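Local atomic coordinates of oligopeptide-binding protein oppA (Lactococcus lactis, PDB entry 3DRF), a protein that binds oligopeptides in a large closing cavity and delivers them to the OppABCDF ABC transporter for uptake into the cell. Residues D504-I508 with A522-Y526; L360-F365 with L475-Q481. All coordinates share one frame; numbering follows the deposited sequence.

Interaction 1 (D504-I508 with A522-Y526); sequences DLNDI and AFVKY
Ile508 packs against Ala522, Phe523 and Tyr526 in an antiparallel helix-helix pair, formed where the C-terminal part of helix 499-508 runs back along helix 516-533 in this solute-binding protein; the two short axes pass 8.9 Å apart at 162°. The Ile508 side chain leaves CB by two branches. Its CG1, anti to the carbonyl carbon (chi1 -78°), lies against Ala522, 3.7 Å from CB of that residue. CD1 continues along the same branch to Tyr526, where it comes within 3.5 Å of CB and also touches CG of the ring. The other branch, CG2, sits over one face of the Phe523 ring in a CH-pi contact, 3.9 Å from the ring centroid and displaced toward the rim at CZ and CE2. Phe368 stacks with the same phenyl ring. One turn earlier, Leu505 CD2 approaches Tyr526 CE1 to 3.6 Å, while Asp504 CB meets the edge of the tyrosine ring; three residues of 504-508 thus line one side of the tyrosine, from Ile508 CD1 near CB to Leu505 CD2 near CE1, and its hydroxyl is hydrogen-bonded beyond the pair to Gln481. Toward solvent the contact turns polar. Lys525, its chain straight as far as CE and bent at the last torsion (chi4 -64°), brings NZ to the syn lone pair of Asp504 OD1 in a salt bridge of 3.1 Å; the same ammonium also pairs with Asp529, so it probably offsets two neighbouring carboxylates. Between the backbones, one water donates to both Asp504 O, at 2.8 Å, and Ala522 O.

Interaction 2 (L360-F365 with L475-Q481); sequences LIPPIF and LASEPSQ
This is a buried loop-to-loop contact: segment 360-365, in the connection after strand 354-356, packs against segment 475-481, which links strand 468-474 to the short helix 482-485. It lies in the interior of a periplasmic-binding-protein fold of the Venus fly-trap type, and its second loop borders the bound peptide. Phe365 forms the centre. Pro479 CB lies over one face of the phenyl ring in a CH-pi contact, 3.9 Å from the centroid and 20° off the ring normal, while Ile364 CG2 covers the opposite face. At the rim, CZ of Phe365 meets Ala476 O at 3.5 Å, the carbonyl oxygen lying near the ring plane, and CE1 comes close to Ser477 O. Cutting Phe365 back to an alanine would probably open a gap between Ile364 and Pro479 and leave Pro479 CB without the ring face it packs on. Nearby, CG of the Pro362 ring touches the CD1 methyl of Leu475 at 3.6 Å. At the far end Gln481, the N-cap residue of helix 482-485, runs out straight from CG (chi2 -172°) to reach across to the 360-365 backbone. Its carboxamide is used at both atoms: OE1 accepts a hydrogen bond from Tyr526 OH, and NE2 donates to Leu360 O. Ile361 CD1 lies over one face of this amide, 3.8 Å from NE2, and also touches Pro479 O. The bond to Leu360 is moderately bent, 142° at the hydrogen, and NE2 approaches from above the carbonyl plane, 3.0 Å from Leu360 O.

In the fold
The two contacts form one continuous buried region, their centres 13 Å apart, with segment 522-526 lying against both loops of interaction 2. Gln481 and Tyr526 supply the polar joint, a hydrogen bond of 2.7 Å between OE1 of Gln481 and OH of Tyr526. Phe523 makes the apolar one, its CZ 3.7 Å from Pro479 CB and its CE1 3.8 Å from Ile361 CD1. Arg519, on the same helix as 522-526, adds a salt bridge to Glu478 and a bond to Ile508 O. Interaction 2 is the one that reaches the ligand: Ala476 N bonds a polar side chain of the bound peptide, Leu475 packs on a polar side chain of the peptide and Ser477 on an apolar one.

Interaction 1 (D504-I508 with A522-Y526)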
ATOM      1  N   ASP A 504       8.413 -19.193   4.347  1.00  5.61           N
ATOM      2  CA  ASP A 504       7.415 -18.679   5.276  1.00  5.38           C
ATOM      3  C   ASP A 504       6.209 -18.119   4.530  1.00  5.04           C
ATOM      4  O   ASP A 504       5.065 -18.339   4.923  1.00  6.05           O
ATOM      5  CB  ASP A 504       8.023 -17.601   6.177  1.00  5.40           C
ATOM      6  CG  ASP A 504       8.949 -18.175   7.231  1.00  6.92           C
ATOM      7  OD1 ASP A 504       8.972 -19.413   7.392  1.00  7.19           O
ATOM      8  OD2 ASP A 504       9.655 -17.390   7.899  1.00  7.77           O
ATOM      9  N   LEU A 505       6.468 -17.216   3.588  1.00  5.29           N
ATOM     10  CA  LEU A 505       5.415 -16.527   2.812  1.00  5.51           C
ATOM     11  C   LEU A 505       4.529 -17.573   2.096  1.00  5.64           C
ATOM     12  O   LEU A 505       3.322 -17.509   2.171  1.00  5.92           O
ATOM     13  CB  LEU A 505       6.013 -15.606   1.743  1.00  5.72           C
ATOM     14  CG  LEU A 505       6.613 -14.281   2.342  1.00  5.95           C
ATOM     15  CD1 LEU A 505       7.446 -13.613   1.267  1.00  6.76           C
ATOM     16  CD2 LEU A 505       5.577 -13.299   2.898  1.00  6.62           C
ATOM     17  N   ASN A 506       5.174 -18.556   1.492  1.00  5.52           N
ATOM     18  CA  ASN A 506       4.438 -19.614   0.758  1.00  5.64           C
ATOM     19  C   ASN A 506       3.639 -20.494   1.744  1.00  5.72           C
ATOM     20  O   ASN A 506       2.539 -20.846   1.451  1.00  6.14           O
ATOM     21  CB  ASN A 506       5.407 -20.452  -0.098  1.00  5.66           C
ATOM     22  CG  ASN A 506       6.035 -19.658  -1.245  1.00  6.49           C
ATOM     23  OD1 ASN A 506       5.628 -18.588  -1.583  1.00  7.67           O
ATOM     24  ND2 ASN A 506       7.033 -20.246  -1.811  1.00  7.64           N
ATOM     25  N   ASP A 507       4.238 -20.809   2.889  1.00  6.02           N
ATOM     26  CA  ASP A 507       3.543 -21.677   3.890  1.00  5.87           C
ATOM     27  C   ASP A 507       2.212 -21.042   4.351  1.00  6.25           C
ATOM     28  O   ASP A 507       1.241 -21.729   4.502  1.00  6.42           O
ATOM     29  CB  ASP A 507       4.505 -22.007   5.045  1.00  6.34           C
ATOM     30  CG  ASP A 507       4.075 -23.225   5.828  1.00  7.94           C
ATOM     31  OD1 ASP A 507       3.611 -24.174   5.222  1.00  8.94           O
ATOM     32  OD2 ASP A 507       4.260 -23.231   7.002  1.00 10.91           O
ATOM     33  N   ILE A 508       2.218 -19.725   4.561  1.00  5.95           N
ATOM     34  CA  ILE A 508       1.022 -18.970   4.970  1.00  6.17           C
ATOM     35  C   ILE A 508      -0.152 -19.164   3.994  1.00  5.75           C
ATOM     36  O   ILE A 508      -1.288 -19.201   4.376  1.00  5.69           O
ATOM     37  CB  ILE A 508       1.410 -17.488   5.159  1.00  5.81           C
ATOM     38  CG1 ILE A 508       2.142 -17.321   6.516  1.00  6.33           C
ATOM     39  CG2 ILE A 508       0.171 -16.561   5.025  1.00  6.56           C
ATOM     40  CD1 ILE A 508       2.949 -15.966   6.629  1.00  6.81           C
ATOM     41  N   ALA A 522       1.965 -20.539  10.958  1.00  6.33           N
ATOM     42  CA  ALA A 522       2.769 -20.027   9.863  1.00  6.16           C
ATOM     43  C   ALA A 522       2.930 -18.509   9.943  1.00  5.97           C
ATOM     44  O   ALA A 522       3.984 -18.028   9.763  1.00  6.66           O
ATOM     45  CB  ALA A 522       2.105 -20.455   8.565  1.00  6.70           C
ATOM     46  N   PHE A 523       1.871 -17.798  10.281  1.00  6.67           N
ATOM     47  CA  PHE A 523       1.953 -16.340  10.481  1.00  6.76           C
ATOM     48  C   PHE A 523       2.886 -15.984  11.648  1.00  7.08           C
ATOM     49  O   PHE A 523       3.603 -15.060  11.549  1.00  7.54           O
ATOM     50  CB  PHE A 523       0.551 -15.708  10.695  1.00  6.64           C
ATOM     51  CG  PHE A 523      -0.070 -15.145   9.419  1.00  7.34           C
ATOM     52  CD1 PHE A 523       0.463 -14.051   8.758  1.00  7.56           C
ATOM     53  CD2 PHE A 523      -1.201 -15.730   8.884  1.00  6.77           C
ATOM     54  CE1 PHE A 523      -0.102 -13.543   7.606  1.00  8.62           C
ATOM     55  CE2 PHE A 523      -1.808 -15.206   7.728  1.00  7.41           C
ATOM     56  CZ  PHE A 523      -1.237 -14.124   7.089  1.00  7.10           C
ATOM     57  N   VAL A 524       2.833 -16.742  12.732  1.00  6.75           N
ATOM     58  CA  VAL A 524       3.725 -16.460  13.882  1.00  7.39           C
ATOM     59  C   VAL A 524       5.202 -16.668  13.456  1.00  7.40           C
ATOM     60  O   VAL A 524       6.033 -15.887  13.766  1.00  7.27           O
ATOM     61  CB  VAL A 524       3.362 -17.354  15.106  1.00  8.43           C
ATOM     62  CG1 VAL A 524       4.493 -17.313  16.157  1.00  9.24           C
ATOM     63  CG2 VAL A 524       2.058 -16.885  15.730  1.00 10.53           C
ATOM     64  N   LYS A 525       5.465 -17.773  12.797  1.00  7.35           N
ATOM     65  CA  LYS A 525       6.848 -18.095  12.340  1.00  6.98           C
ATOM     66  C   LYS A 525       7.400 -17.008  11.421  1.00  7.21           C
ATOM     67  O   LYS A 525       8.490 -16.576  11.606  1.00  7.67           O
ATOM     68  CB  LYS A 525       6.919 -19.495  11.718  1.00  7.45           C
ATOM     69  CG  LYS A 525       8.367 -19.855  11.301  1.00  7.60           C
ATOM     70  CD  LYS A 525       8.434 -21.255  10.686  1.00  9.71           C
ATOM     71  CE  LYS A 525       9.862 -21.769  10.509  1.00 11.15           C
ATOM     72  NZ  LYS A 525      10.644 -20.921   9.537  1.00 11.52           N
ATOM     73  N   TYR A 526       6.589 -16.581  10.468  1.00  6.40           N
ATOM     74  CA  TYR A 526       6.924 -15.466   9.587  1.00  6.16           C
ATOM     75  C   TYR A 526       7.267 -14.177  10.357  1.00  6.10           C
ATOM     76  O   TYR A 526       8.229 -13.537  10.076  1.00  6.48           O
ATOM     77  CB  TYR A 526       5.715 -15.208   8.684  1.00  6.13           C
ATOM     78  CG  TYR A 526       5.817 -13.928   7.859  1.00  5.91           C
ATOM     79  CD1 TYR A 526       6.802 -13.761   6.877  1.00  5.90           C
ATOM     80  CD2 TYR A 526       4.919 -12.883   8.067  1.00  6.59           C
ATOM     81  CE1 TYR A 526       6.856 -12.559   6.127  1.00  6.60           C
ATOM     82  CE2 TYR A 526       4.983 -11.716   7.339  1.00  6.71           C
ATOM     83  CZ  TYR A 526       5.971 -11.556   6.395  1.00  6.13           C
ATOM     84  OH  TYR A 526       6.066 -10.377   5.641  1.00  7.36           O
TER
HETATM   85  O   HOH W   1       5.448 -18.970   7.666  1.00  7.52           O

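Interaction 2 (L360-F365 with L475-Q481)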
ATOM      1  N   LEU A 360       5.135  -7.180  11.689  1.00  9.73           N
ATOM      2  CA  LEU A 360       4.577  -6.621  10.461  1.00  9.76           C
ATOM      3  C   LEU A 360       3.076  -6.850  10.234  1.00  9.42           C
ATOM      4  O   LEU A 360       2.518  -6.307   9.360  1.00  9.15           O
ATOM      5  CB  LEU A 360       5.363  -7.153   9.238  1.00 10.93           C
ATOM      6  CG  LEU A 360       6.890  -6.827   9.252  1.00 10.72           C
ATOM      7  CD1 LEU A 360       7.631  -7.621   8.148  1.00 13.93           C
ATOM      8  CD2 LEU A 360       7.082  -5.308   9.106  1.00 13.40           C
ATOM      9  N   ILE A 361       2.465  -7.624  11.094  1.00  9.30           N
ATOM     10  CA  ILE A 361       1.018  -7.929  10.954  1.00  9.86           C
ATOM     11  C   ILE A 361       0.193  -7.066  11.937  1.00  9.72           C
ATOM     12  O   ILE A 361       0.315  -7.233  13.121  1.00 10.40           O
ATOM     13  CB  ILE A 361       0.719  -9.423  11.204  1.00 10.01           C
ATOM     14  CG1 ILE A 361       1.554 -10.353  10.256  1.00 10.35           C
ATOM     15  CG2 ILE A 361      -0.787  -9.665  11.040  1.00 11.30           C
ATOM     16  CD1 ILE A 361       1.214 -10.206   8.733  1.00  9.46           C
ATOM     17  N   PRO A 362      -0.641  -6.189  11.448  1.00  9.31           N
ATOM     18  CA  PRO A 362      -1.276  -5.222  12.346  1.00  9.05           C
ATOM     19  C   PRO A 362      -2.520  -5.773  13.085  1.00  8.77           C
ATOM     20  O   PRO A 362      -3.046  -6.737  12.695  1.00  8.90           O
ATOM     21  CB  PRO A 362      -1.669  -4.056  11.417  1.00  9.58           C
ATOM     22  CG  PRO A 362      -1.917  -4.697  10.122  1.00  9.65           C
ATOM     23  CD  PRO A 362      -0.849  -5.819  10.034  1.00  9.57           C
ATOM     24  N   PRO A 363      -2.936  -5.067  14.117  1.00  9.66           N
ATOM     25  CA  PRO A 363      -4.035  -5.522  15.009  1.00 10.28           C
ATOM     26  C   PRO A 363      -5.361  -5.755  14.334  1.00 10.36           C
ATOM     27  O   PRO A 363      -6.076  -6.576  14.772  1.00 10.47           O
ATOM     28  CB  PRO A 363      -4.178  -4.351  16.026  1.00 11.40           C
ATOM     29  CG  PRO A 363      -2.813  -3.731  16.118  1.00 11.36           C
ATOM     30  CD  PRO A 363      -2.190  -3.904  14.697  1.00 10.09           C
ATOM     31  N   ILE A 364      -5.659  -5.033  13.272  1.00 10.06           N
ATOM     32  CA  ILE A 364      -6.907  -5.290  12.538  1.00 10.82           C
ATOM     33  C   ILE A 364      -7.066  -6.775  12.124  1.00 10.66           C
ATOM     34  O   ILE A 364      -8.130  -7.283  12.089  1.00 12.05           O
ATOM     35  CB  ILE A 364      -7.073  -4.332  11.330  1.00 11.54           C
ATOM     36  CG1 ILE A 364      -8.509  -4.462  10.761  1.00 13.50           C
ATOM     37  CG2 ILE A 364      -5.970  -4.551  10.270  1.00 11.47           C
ATOM     38  CD1 ILE A 364      -8.904  -3.355   9.947  1.00 16.63           C
ATOM     39  N   PHE A 365      -5.948  -7.447  11.848  1.00 10.34           N
ATOM     40  CA  PHE A 365      -5.916  -8.880  11.531  1.00 10.64           C
ATOM     41  C   PHE A 365      -5.724  -9.716  12.808  1.00 11.64           C
ATOM     42  O   PHE A 365      -4.777 -10.351  13.018  1.00 11.29           O
ATOM     43  CB  PHE A 365      -4.829  -9.192  10.487  1.00 10.45           C
ATOM     44  CG  PHE A 365      -4.961  -8.397   9.209  1.00 10.33           C
ATOM     45  CD1 PHE A 365      -6.140  -8.380   8.496  1.00 11.04           C
ATOM     46  CD2 PHE A 365      -3.882  -7.719   8.709  1.00  9.96           C
ATOM     47  CE1 PHE A 365      -6.273  -7.667   7.366  1.00 12.25           C
ATOM     48  CE2 PHE A 365      -4.000  -6.995   7.488  1.00 11.07           C
ATOM     49  CZ  PHE A 365      -5.206  -6.972   6.839  1.00 12.61           C
ATOM     50  N   LEU A 475      -2.319  -1.198   3.794  1.00  7.92           N
ATOM     51  CA  LEU A 475      -2.268  -2.608   3.456  1.00  8.53           C
ATOM     52  C   LEU A 475      -3.550  -3.112   2.772  1.00  8.88           C
ATOM     53  O   LEU A 475      -4.608  -2.641   3.012  1.00  9.27           O
ATOM     54  CB  LEU A 475      -2.020  -3.444   4.723  1.00  8.75           C
ATOM     55  CG  LEU A 475      -0.656  -3.286   5.397  1.00 10.04           C
ATOM     56  CD1 LEU A 475      -0.682  -3.924   6.788  1.00 10.66           C
ATOM     57  CD2 LEU A 475       0.469  -3.859   4.558  1.00 10.25           C
ATOM     58  N   ALA A 476      -3.356  -4.150   1.940  1.00  8.96           N
ATOM     59  CA  ALA A 476      -4.474  -4.897   1.372  1.00  8.46           C
ATOM     60  C   ALA A 476      -5.262  -5.527   2.517  1.00  7.63           C
ATOM     61  O   ALA A 476      -4.715  -5.814   3.531  1.00  8.16           O
ATOM     62  CB  ALA A 476      -3.927  -6.022   0.432  1.00  9.74           C
ATOM     63  N   SER A 477      -6.543  -5.710   2.296  1.00  7.45           N
ATOM     64  CA  SER A 477      -7.429  -6.184   3.360  1.00  7.57           C
ATOM     65  C   SER A 477      -7.407  -7.684   3.591  1.00  6.99           C
ATOM     66  O   SER A 477      -8.341  -8.211   4.084  1.00  7.74           O
ATOM     67  CB  SER A 477      -8.870  -5.691   3.173  1.00  8.80           C
ATOM     68  OG  SER A 477      -9.355  -6.074   1.925  1.00 10.25           O
ATOM     69  N   GLU A 478      -6.332  -8.366   3.201  1.00  6.91           N
ATOM     70  CA  GLU A 478      -6.105  -9.775   3.555  1.00  6.54           C
ATOM     71  C   GLU A 478      -4.651  -9.829   4.055  1.00  6.38           C
ATOM     72  O   GLU A 478      -3.809  -9.210   3.461  1.00  6.94           O
ATOM     73  CB  GLU A 478      -6.323 -10.626   2.290  1.00  6.64           C
ATOM     74  CG  GLU A 478      -6.651 -12.115   2.574  1.00  7.25           C
ATOM     75  CD  GLU A 478      -5.433 -12.942   3.003  1.00  8.53           C
ATOM     76  OE1 GLU A 478      -4.330 -12.617   2.545  1.00  9.86           O
ATOM     77  OE2 GLU A 478      -5.653 -13.815   3.771  1.00 11.26           O
ATOM     78  N   PRO A 479      -4.384 -10.571   5.103  1.00  6.08           N
ATOM     79  CA  PRO A 479      -3.069 -10.383   5.780  1.00  6.64           C
ATOM     80  C   PRO A 479      -1.758 -10.909   5.103  1.00  6.26           C
ATOM     81  O   PRO A 479      -0.707 -10.555   5.535  1.00  6.49           O
ATOM     82  CB  PRO A 479      -3.270 -11.078   7.147  1.00  7.22           C
ATOM     83  CG  PRO A 479      -4.413 -12.042   6.914  1.00  7.92           C
ATOM     84  CD  PRO A 479      -5.342 -11.279   5.983  1.00  6.35           C
ATOM     85  N   SER A 480      -1.884 -11.762   4.095  1.00  5.58           N
ATOM     86  CA  SER A 480      -0.689 -12.239   3.373  1.00  5.78           C
ATOM     87  C   SER A 480       0.127 -11.052   2.824  1.00  6.00           C
ATOM     88  O   SER A 480      -0.404 -10.128   2.287  1.00  6.14           O
ATOM     89  CB  SER A 480      -1.116 -13.170   2.229  1.00  5.97           C
ATOM     90  OG  SER A 480       0.090 -13.680   1.643  1.00  6.45           O
ATOM     91  N   GLN A 481       1.426 -11.154   3.009  1.00  5.66           N
ATOM     92  CA  GLN A 481       2.367 -10.120   2.558  1.00  5.93           C
ATOM     93  C   GLN A 481       3.233 -10.547   1.369  1.00  5.67           C
ATOM     94  O   GLN A 481       4.233  -9.974   1.122  1.00  5.90           O
ATOM     95  CB  GLN A 481       3.218  -9.585   3.723  1.00  6.42           C
ATOM     96  CG  GLN A 481       2.255  -8.986   4.814  1.00  6.47           C
ATOM     97  CD  GLN A 481       3.023  -8.267   5.915  1.00  6.69           C
ATOM     98  OE1 GLN A 481       4.189  -8.536   6.181  1.00  6.77           O
ATOM     99  NE2 GLN A 481       2.349  -7.362   6.565  1.00  7.77           N
TER